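Local coordinates for DHHA1 domain protein (Clostridium perfringens, PDB 3KEW), which probably acts as an editing hydrolase related to alanyl-tRNA synthetase, clearing wrongly charged tRNA, and carries a zinc ion in its putative active site, at residues Gln101-Gly106 / Lys144-Leu149; Gln97-His102 / Arg204-Ile209. One frame throughout, in Å; residues are numbered along the deposited sequence.

Contact 1 of 2, residues Gln101-Gly106 / Lys144-Leu149; sequences QHLLSG and KEANRL. With ZN (zinc ion), chain C.
Leu103 and Leu104 receive the methyl of Ala146 between their ends. CD2 of Leu103 and CD2 of Leu104 each stand 4.0 Å from Ala146 CB, so one small side chain is flanked by two branched ones from successive residues of helix 88-112. The two leucines get there differently. The CB of Leu103 points toward the partner helix, and with CG anti to the backbone N (chi1 -179°) the chain carries on past the methyl to put CD2 3.6 Å from Ala146 O. Leu104 leaves the main chain facing away, but with CG beside the backbone N (chi1 -77°) its chain swings CD2 back to the alanine, and the same side chain also rests on Ile209, Ile211 and Tyr225 of the sheet. The second methyl of Leu103, CD1, lies 4.3 Å from Leu149 CB, almost a turn further along helix 136-152. The axes of the two short segments pass 9.3 Å apart, at 121° between their N-to-C directions. No hydrogen bond spans this greasy seam. Its outer flank carries a salt bridge inside 144-149: Arg148 grips Glu145 side-on, NE on OE1 and NH2 on OE2, the second bond 2.9 Å long and nearly straight. Both oxygens are met from above the carboxylate plane, and the Glu145 side chain also leans on Cys107 and Leu111. Roughly opposite the seam, His102 NE2 binds the zinc ion at 2.3 Å, alongside His98, Cys195 and three waters. Thus the apolar back of the metal-bearing helix beds on a second helix, both packed against a four-stranded antiparallel sheet, consistent with the alpha/beta editing domain of alanyl-tRNA synthetases and AlaX proteins.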
ATOM      1  N   GLN A 101      -2.467   7.013  -5.743  1.00 40.47           N
ATOM      2  CA  GLN A 101      -1.220   7.661  -6.159  1.00 38.40           C
ATOM      3  C   GLN A 101      -0.631   7.066  -7.437  1.00 40.47           C
ATOM      4  O   GLN A 101      -0.294   7.813  -8.357  1.00 38.13           O
ATOM      5  CB  GLN A 101      -0.179   7.628  -5.044  1.00 39.86           C
ATOM      6  CG  GLN A 101       1.163   8.259  -5.428  1.00 41.41           C
ATOM      7  CD  GLN A 101       2.192   7.216  -5.771  1.00 43.06           C
ATOM      8  OE1 GLN A 101       2.467   6.341  -4.958  1.00 49.88           O
ATOM      9  NE2 GLN A 101       2.755   7.287  -6.989  1.00 35.82           N
ATOM     10  N   HIS A 102      -0.501   5.740  -7.487  1.00 39.02           N
ATOM     11  CA  HIS A 102       0.035   5.048  -8.674  1.00 41.74           C
ATOM     12  C   HIS A 102      -0.778   5.348  -9.937  1.00 41.82           C
ATOM     13  O   HIS A 102      -0.220   5.516 -11.032  1.00 39.18           O
ATOM     14  CB  HIS A 102       0.029   3.525  -8.461  1.00 42.49           C
ATOM     15  CG  HIS A 102       1.179   3.006  -7.660  1.00 48.45           C
ATOM     16  ND1 HIS A 102       1.967   1.963  -8.091  1.00 47.52           N
ATOM     17  CD2 HIS A 102       1.652   3.359  -6.440  1.00 48.25           C
ATOM     18  CE1 HIS A 102       2.890   1.706  -7.180  1.00 47.33           C
ATOM     19  NE2 HIS A 102       2.721   2.538  -6.169  1.00 52.76           N
ATOM     20  N   LEU A 103      -2.099   5.354  -9.775  1.00 41.19           N
ATOM     21  CA  LEU A 103      -3.030   5.621 -10.873  1.00 44.35           C
ATOM     22  C   LEU A 103      -2.858   7.028 -11.458  1.00 39.34           C
ATOM     23  O   LEU A 103      -2.707   7.190 -12.679  1.00 36.21           O
ATOM     24  CB  LEU A 103      -4.477   5.379 -10.416  1.00 38.30           C
ATOM     25  CG  LEU A 103      -5.576   5.582 -11.464  1.00 45.10           C
ATOM     26  CD1 LEU A 103      -5.405   4.638 -12.652  1.00 39.36           C
ATOM     27  CD2 LEU A 103      -6.948   5.410 -10.822  1.00 41.48           C
ATOM     28  N   LEU A 104      -2.858   8.027 -10.580  1.00 35.26           N
ATOM     29  CA  LEU A 104      -2.667   9.431 -10.955  1.00 39.53           C
ATOM     30  C   LEU A 104      -1.322   9.635 -11.627  1.00 41.06           C
ATOM     31  O   LEU A 104      -1.247  10.240 -12.705  1.00 42.88           O
ATOM     32  CB  LEU A 104      -2.761  10.347  -9.729  1.00 33.85           C
ATOM     33  CG  LEU A 104      -4.136  10.673  -9.153  1.00 41.96           C
ATOM     34  CD1 LEU A 104      -3.991  11.427  -7.811  1.00 48.58           C
ATOM     35  CD2 LEU A 104      -5.014  11.470 -10.119  1.00 39.95           C
ATOM     36  N   SER A 105      -0.275   9.090 -11.006  1.00 39.32           N
ATOM     37  CA  SER A 105       1.078   9.162 -11.538  1.00 38.45           C
ATOM     38  C   SER A 105       1.124   8.609 -12.965  1.00 36.29           C
ATOM     39  O   SER A 105       1.698   9.241 -13.854  1.00 39.81           O
ATOM     40  CB  SER A 105       2.051   8.402 -10.627  1.00 37.63           C
ATOM     41  OG  SER A 105       2.271   9.137  -9.429  1.00 42.17           O
ATOM     42  N   GLY A 106       0.469   7.464 -13.167  1.00 38.45           N
ATOM     43  CA  GLY A 106       0.414   6.779 -14.463  1.00 42.17           C
ATOM     44  C   GLY A 106      -0.388   7.541 -15.499  1.00 45.08           C
ATOM     45  O   GLY A 106      -0.045   7.521 -16.686  1.00 45.61           O
ATOM     46  N   LYS A 144      -9.920  13.335 -14.359  1.00 57.20           N
ATOM     47  CA  LYS A 144     -10.981  12.763 -15.186  1.00 55.90           C
ATOM     48  C   LYS A 144     -10.583  11.395 -15.729  1.00 53.97           C
ATOM     49  O   LYS A 144     -11.359  10.429 -15.645  1.00 49.71           O
ATOM     50  CB  LYS A 144     -11.306  13.711 -16.341  1.00 58.17           C
ATOM     51  CG  LYS A 144     -12.681  13.528 -16.956  1.00 65.38           C
ATOM     52  CD  LYS A 144     -12.932  14.585 -18.034  1.00 68.27           C
ATOM     53  CE  LYS A 144     -14.345  14.492 -18.602  1.00 77.77           C
ATOM     54  NZ  LYS A 144     -14.541  15.463 -19.718  1.00 82.03           N
ATOM     55  N   GLU A 145      -9.366  11.319 -16.269  1.00 49.43           N
ATOM     56  CA  GLU A 145      -8.844  10.081 -16.838  1.00 48.95           C
ATOM     57  C   GLU A 145      -8.648   8.989 -15.780  1.00 45.77           C
ATOM     58  O   GLU A 145      -8.933   7.813 -16.031  1.00 44.34           O
ATOM     59  CB  GLU A 145      -7.547  10.363 -17.606  1.00 50.41           C
ATOM     60  CG  GLU A 145      -6.846   9.141 -18.191  1.00 50.66           C
ATOM     61  CD  GLU A 145      -7.439   8.651 -19.504  1.00 56.51           C
ATOM     62  OE1 GLU A 145      -8.464   9.191 -19.961  1.00 65.33           O
ATOM     63  OE2 GLU A 145      -6.862   7.716 -20.093  1.00 55.67           O
ATOM     64  N   ALA A 146      -8.194   9.387 -14.594  1.00 46.32           N
ATOM     65  CA  ALA A 146      -8.037   8.444 -13.482  1.00 47.22           C
ATOM     66  C   ALA A 146      -9.379   7.795 -13.144  1.00 45.15           C
ATOM     67  O   ALA A 146      -9.484   6.567 -13.075  1.00 44.57           O
ATOM     68  CB  ALA A 146      -7.442   9.137 -12.268  1.00 42.40           C
ATOM     69  N   ASN A 147     -10.403   8.631 -12.983  1.00 49.50           N
ATOM     70  CA  ASN A 147     -11.764   8.172 -12.716  1.00 48.00           C
ATOM     71  C   ASN A 147     -12.352   7.361 -13.858  1.00 46.43           C
ATOM     72  O   ASN A 147     -13.106   6.427 -13.621  1.00 50.61           O
ATOM     73  CB  ASN A 147     -12.659   9.352 -12.380  1.00 48.10           C
ATOM     74  CG  ASN A 147     -12.505   9.793 -10.948  1.00 49.14           C
ATOM     75  OD1 ASN A 147     -12.826   9.046 -10.028  1.00 40.29           O
ATOM     76  ND2 ASN A 147     -12.003  11.008 -10.749  1.00 49.19           N
ATOM     77  N   ARG A 148     -11.984   7.709 -15.088  1.00 45.42           N
ATOM     78  CA  ARG A 148     -12.363   6.920 -16.253  1.00 48.28           C
ATOM     79  C   ARG A 148     -11.778   5.505 -16.213  1.00 49.04           C
ATOM     80  O   ARG A 148     -12.473   4.539 -16.538  1.00 51.95           O
ATOM     81  CB  ARG A 148     -11.958   7.621 -17.554  1.00 47.66           C
ATOM     82  CG  ARG A 148     -12.511   6.919 -18.796  1.00 51.75           C
ATOM     83  CD  ARG A 148     -11.970   7.491 -20.074  1.00 55.82           C
ATOM     84  NE  ARG A 148     -10.565   7.145 -20.294  1.00 55.82           N
ATOM     85  CZ  ARG A 148     -10.138   6.023 -20.868  1.00 51.66           C
ATOM     86  NH1 ARG A 148     -10.995   5.096 -21.275  1.00 57.37           N
ATOM     87  NH2 ARG A 148      -8.838   5.823 -21.027  1.00 58.82           N
ATOM     88  N   LEU A 149     -10.511   5.383 -15.811  1.00 45.67           N
ATOM     89  CA  LEU A 149      -9.876   4.068 -15.712  1.00 46.90           C
ATOM     90  C   LEU A 149     -10.344   3.265 -14.490  1.00 41.56           C
ATOM     91  O   LEU A 149     -10.294   2.033 -14.517  1.00 43.32           O
ATOM     92  CB  LEU A 149      -8.340   4.162 -15.776  1.00 49.15           C
ATOM     93  CG  LEU A 149      -7.721   4.632 -17.098  1.00 50.57           C
ATOM     94  CD1 LEU A 149      -6.199   4.740 -16.976  1.00 43.31           C
ATOM     95  CD2 LEU A 149      -8.124   3.724 -18.272  1.00 46.53           C
TER
HETATM   96 ZN    ZN C 240       4.215   2.579  -4.429  1.00 53.93          ZN
HETATM   97  O   HOH W   1       4.396   4.825  -4.989  1.00 38.86           O
HETATM   98  O   HOH W   2       5.988   2.576  -5.792  1.00 56.35           O
HETATM   99  O   HOH W   3       5.824   3.068  -2.701  1.00 43.56           O

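Contact 2 of 2, residues Gln97-His102 / Arg204-Ile209; sequences QHLGQH and RDLQVI. With ZN (zinc ion), chain C.
The HxxxH zinc motif, His98 to His102, occupies one turn of helix 88-112, and here the back of that turn meets the loop leading from the zinc ligand Cys195 into strand 209-217. His98 NE2 reaches the metal at 2.3 Å, while its ND1 is hydrogen-bonded to Gln46, so that both ring nitrogens are engaged, which should hold the ring's rotation. Between the two histidines, Leu99 points toward the loop and Gly100 offers its backbone. Leu99 and Leu206 cross obliquely, with both methyls of Leu206 laid over the branch of Leu99; the closest pair is Leu99 CD2 to Leu206 CD1 at 3.7 Å. That CD1 also approaches Gly100 N, at 4.1 Å. Leu206 is modelled off the usual leucine rotamers (chi2 16°), which may reflect strain. It sits at the end of the 3-10 turn 204-206, whose Asp205 O accepts a bond from Gln96 of the same helix. At Gly100 the helix surface is bare backbone, so Ile209, with CG1 anti to its backbone N (chi1 -173°), can push its terminal methyl right up to the main chain: Ile209 CD1 lies 3.7 Å from Gly100 CA and 3.5 Å from Gly100 O.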
ATOM      1  N   GLN A  97      -5.507   4.661  -1.059  1.00 35.56           N
ATOM      2  CA  GLN A  97      -4.645   5.858  -1.209  1.00 36.84           C
ATOM      3  C   GLN A  97      -3.364   5.584  -1.967  1.00 40.17           C
ATOM      4  O   GLN A  97      -2.893   6.441  -2.715  1.00 35.81           O
ATOM      5  CB  GLN A  97      -4.291   6.500   0.135  1.00 40.07           C
ATOM      6  CG  GLN A  97      -5.457   6.785   1.058  1.00 32.76           C
ATOM      7  CD  GLN A  97      -6.730   7.235   0.349  1.00 39.26           C
ATOM      8  OE1 GLN A  97      -6.740   8.235  -0.378  1.00 40.57           O
ATOM      9  NE2 GLN A  97      -7.822   6.503   0.585  1.00 36.94           N
ATOM     10  N   HIS A  98      -2.801   4.390  -1.771  1.00 41.89           N
ATOM     11  CA  HIS A  98      -1.547   4.020  -2.422  1.00 37.19           C
ATOM     12  C   HIS A  98      -1.752   3.754  -3.912  1.00 37.36           C
ATOM     13  O   HIS A  98      -1.002   4.272  -4.738  1.00 38.29           O
ATOM     14  CB  HIS A  98      -0.918   2.803  -1.732  1.00 39.81           C
ATOM     15  CG  HIS A  98       0.548   2.640  -1.995  1.00 45.36           C
ATOM     16  ND1 HIS A  98       1.374   1.946  -1.138  1.00 47.85           N
ATOM     17  CD2 HIS A  98       1.341   3.079  -3.006  1.00 41.64           C
ATOM     18  CE1 HIS A  98       2.607   1.955  -1.613  1.00 51.01           C
ATOM     19  NE2 HIS A  98       2.614   2.637  -2.744  1.00 46.16           N
ATOM     20  N   LEU A  99      -2.743   2.931  -4.251  1.00 38.73           N
ATOM     21  CA  LEU A  99      -3.066   2.682  -5.656  1.00 38.87           C
ATOM     22  C   LEU A  99      -3.547   3.979  -6.325  1.00 37.53           C
ATOM     23  O   LEU A  99      -3.225   4.234  -7.480  1.00 37.83           O
ATOM     24  CB  LEU A  99      -4.104   1.545  -5.814  1.00 37.34           C
ATOM     25  CG  LEU A  99      -4.653   1.263  -7.233  1.00 41.51           C
ATOM     26  CD1 LEU A  99      -3.544   0.883  -8.203  1.00 40.18           C
ATOM     27  CD2 LEU A  99      -5.733   0.190  -7.259  1.00 41.87           C
ATOM     28  N   GLY A 100      -4.315   4.785  -5.591  1.00 33.62           N
ATOM     29  CA  GLY A 100      -4.711   6.120  -6.040  1.00 38.31           C
ATOM     30  C   GLY A 100      -3.544   6.973  -6.529  1.00 40.84           C
ATOM     31  O   GLY A 100      -3.611   7.560  -7.612  1.00 43.70           O
ATOM     32  N   GLN A 101      -2.467   7.013  -5.743  1.00 40.47           N
ATOM     33  CA  GLN A 101      -1.220   7.661  -6.159  1.00 38.40           C
ATOM     34  C   GLN A 101      -0.631   7.066  -7.437  1.00 40.47           C
ATOM     35  O   GLN A 101      -0.294   7.813  -8.357  1.00 38.13           O
ATOM     36  CB  GLN A 101      -0.179   7.628  -5.044  1.00 39.86           C
ATOM     37  CG  GLN A 101       1.163   8.259  -5.428  1.00 41.41           C
ATOM     38  CD  GLN A 101       2.192   7.216  -5.771  1.00 43.06           C
ATOM     39  OE1 GLN A 101       2.467   6.341  -4.958  1.00 49.88           O
ATOM     40  NE2 GLN A 101       2.755   7.287  -6.989  1.00 35.82           N
ATOM     41  N   HIS A 102      -0.501   5.740  -7.487  1.00 39.02           N
ATOM     42  CA  HIS A 102       0.035   5.048  -8.674  1.00 41.74           C
ATOM     43  C   HIS A 102      -0.778   5.348  -9.937  1.00 41.82           C
ATOM     44  O   HIS A 102      -0.220   5.516 -11.032  1.00 39.18           O
ATOM     45  CB  HIS A 102       0.029   3.525  -8.461  1.00 42.49           C
ATOM     46  CG  HIS A 102       1.179   3.006  -7.660  1.00 48.45           C
ATOM     47  ND1 HIS A 102       1.967   1.963  -8.091  1.00 47.52           N
ATOM     48  CD2 HIS A 102       1.652   3.359  -6.440  1.00 48.25           C
ATOM     49  CE1 HIS A 102       2.890   1.706  -7.180  1.00 47.33           C
ATOM     50  NE2 HIS A 102       2.721   2.538  -6.169  1.00 52.76           N
ATOM     51  N   ARG A 204     -11.302  -0.562  -9.999  1.00 48.03           N
ATOM     52  CA  ARG A 204     -12.694  -0.373  -9.543  1.00 49.37           C
ATOM     53  C   ARG A 204     -12.799  -0.284  -8.024  1.00 48.20           C
ATOM     54  O   ARG A 204     -13.624   0.468  -7.500  1.00 42.17           O
ATOM     55  CB  ARG A 204     -13.609  -1.479 -10.090  1.00 52.78           C
ATOM     56  CG  ARG A 204     -15.108  -1.375  -9.771  1.00 58.86           C
ATOM     57  CD  ARG A 204     -15.732  -0.030 -10.141  1.00 67.61           C
ATOM     58  NE  ARG A 204     -17.107   0.084  -9.647  1.00 74.85           N
ATOM     59  CZ  ARG A 204     -17.450   0.458  -8.413  1.00 73.70           C
ATOM     60  NH1 ARG A 204     -16.524   0.766  -7.508  1.00 64.31           N
ATOM     61  NH2 ARG A 204     -18.732   0.524  -8.082  1.00 70.96           N
ATOM     62  N   ASP A 205     -11.935  -1.029  -7.326  1.00 48.72           N
ATOM     63  CA  ASP A 205     -11.828  -0.970  -5.862  1.00 44.67           C
ATOM     64  C   ASP A 205     -11.518   0.411  -5.279  1.00 42.70           C
ATOM     65  O   ASP A 205     -11.742   0.644  -4.090  1.00 43.40           O
ATOM     66  CB  ASP A 205     -10.787  -1.976  -5.368  1.00 51.69           C
ATOM     67  CG  ASP A 205     -11.381  -3.343  -5.068  1.00 59.69           C
ATOM     68  OD1 ASP A 205     -10.809  -4.057  -4.219  1.00 59.74           O
ATOM     69  OD2 ASP A 205     -12.417  -3.707  -5.665  1.00 70.73           O
ATOM     70  N   LEU A 206     -11.007   1.324  -6.108  1.00 45.03           N
ATOM     71  CA  LEU A 206     -10.781   2.711  -5.689  1.00 48.49           C
ATOM     72  C   LEU A 206     -12.053   3.533  -5.491  1.00 46.97           C
ATOM     73  O   LEU A 206     -12.015   4.541  -4.790  1.00 49.44           O
ATOM     74  CB  LEU A 206      -9.891   3.429  -6.694  1.00 47.45           C
ATOM     75  CG  LEU A 206      -8.385   3.583  -6.508  1.00 52.37           C
ATOM     76  CD1 LEU A 206      -7.821   2.651  -5.467  1.00 49.07           C
ATOM     77  CD2 LEU A 206      -7.730   3.349  -7.846  1.00 51.73           C
ATOM     78  N   GLN A 207     -13.151   3.112  -6.130  1.00 48.58           N
ATOM     79  CA  GLN A 207     -14.481   3.778  -6.113  1.00 51.34           C
ATOM     80  C   GLN A 207     -14.474   5.081  -6.908  1.00 51.21           C
ATOM     81  O   GLN A 207     -15.124   5.191  -7.955  1.00 55.25           O
ATOM     82  CB  GLN A 207     -15.025   4.039  -4.687  1.00 45.76           C
ATOM     83  CG  GLN A 207     -15.079   2.834  -3.729  1.00 58.49           C
ATOM     84  CD  GLN A 207     -15.324   3.261  -2.269  1.00 60.44           C
ATOM     85  OE1 GLN A 207     -16.056   4.216  -2.001  1.00 76.13           O
ATOM     86  NE2 GLN A 207     -14.706   2.560  -1.333  1.00 60.38           N
ATOM     87  N   VAL A 208     -13.726   6.053  -6.393  1.00 49.80           N
ATOM     88  CA  VAL A 208     -13.625   7.398  -6.950  1.00 48.80           C
ATOM     89  C   VAL A 208     -12.318   8.047  -6.456  1.00 47.50           C
ATOM     90  O   VAL A 208     -11.814   7.719  -5.378  1.00 49.15           O
ATOM     91  CB  VAL A 208     -14.900   8.242  -6.587  1.00 47.68           C
ATOM     92  CG1 VAL A 208     -14.984   8.510  -5.087  1.00 46.61           C
ATOM     93  CG2 VAL A 208     -14.996   9.527  -7.403  1.00 45.07           C
ATOM     94  N   ILE A 209     -11.757   8.936  -7.265  1.00 45.34           N
ATOM     95  CA  ILE A 209     -10.587   9.714  -6.877  1.00 46.35           C
ATOM     96  C   ILE A 209     -10.817  11.219  -7.128  1.00 47.91           C
ATOM     97  O   ILE A 209     -11.270  11.636  -8.206  1.00 44.94           O
ATOM     98  CB  ILE A 209      -9.286   9.168  -7.557  1.00 46.71           C
ATOM     99  CG1 ILE A 209      -8.037   9.861  -7.029  1.00 46.07           C
ATOM    100  CG2 ILE A 209      -9.357   9.275  -9.066  1.00 46.75           C
ATOM    101  CD1 ILE A 209      -6.829   8.955  -7.078  1.00 54.67           C
TER
HETATM  102 ZN    ZN C 240       4.215   2.579  -4.429  1.00 53.93          ZN
HETATM  103  O   HOH W   1       4.396   4.825  -4.989  1.00 38.86           O
HETATM  104  O   HOH W   2       5.988   2.576  -5.792  1.00 56.35           O
HETATM  105  O   HOH W   3       5.824   3.068  -2.701  1.00 43.56           O

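Contacts 1 and 2 are neighbouring portions of one apolar interface behind the zinc-bearing helix, their centres 8 Å apart. Gln101 and His102 belong to both, and successive turns of helix 88-112 serve first the loop 204-209, then helix 136-152. The two partner segments also touch each other: Asn147 ND2 probably donates to Ile209 O at 2.7 Å, and Ala146 CB packs 3.7 Å from Ile209 CG2. Leu103 of contact 1 and Leu206 of contact 2 join the patches, CD2 to CD2, at 3.7 Å. On the metal side, close to the putative catalytic centre, water 1, a zinc ligand, donates to Gln101 OE1, though the modelled 2.5 Å is doubtfully short.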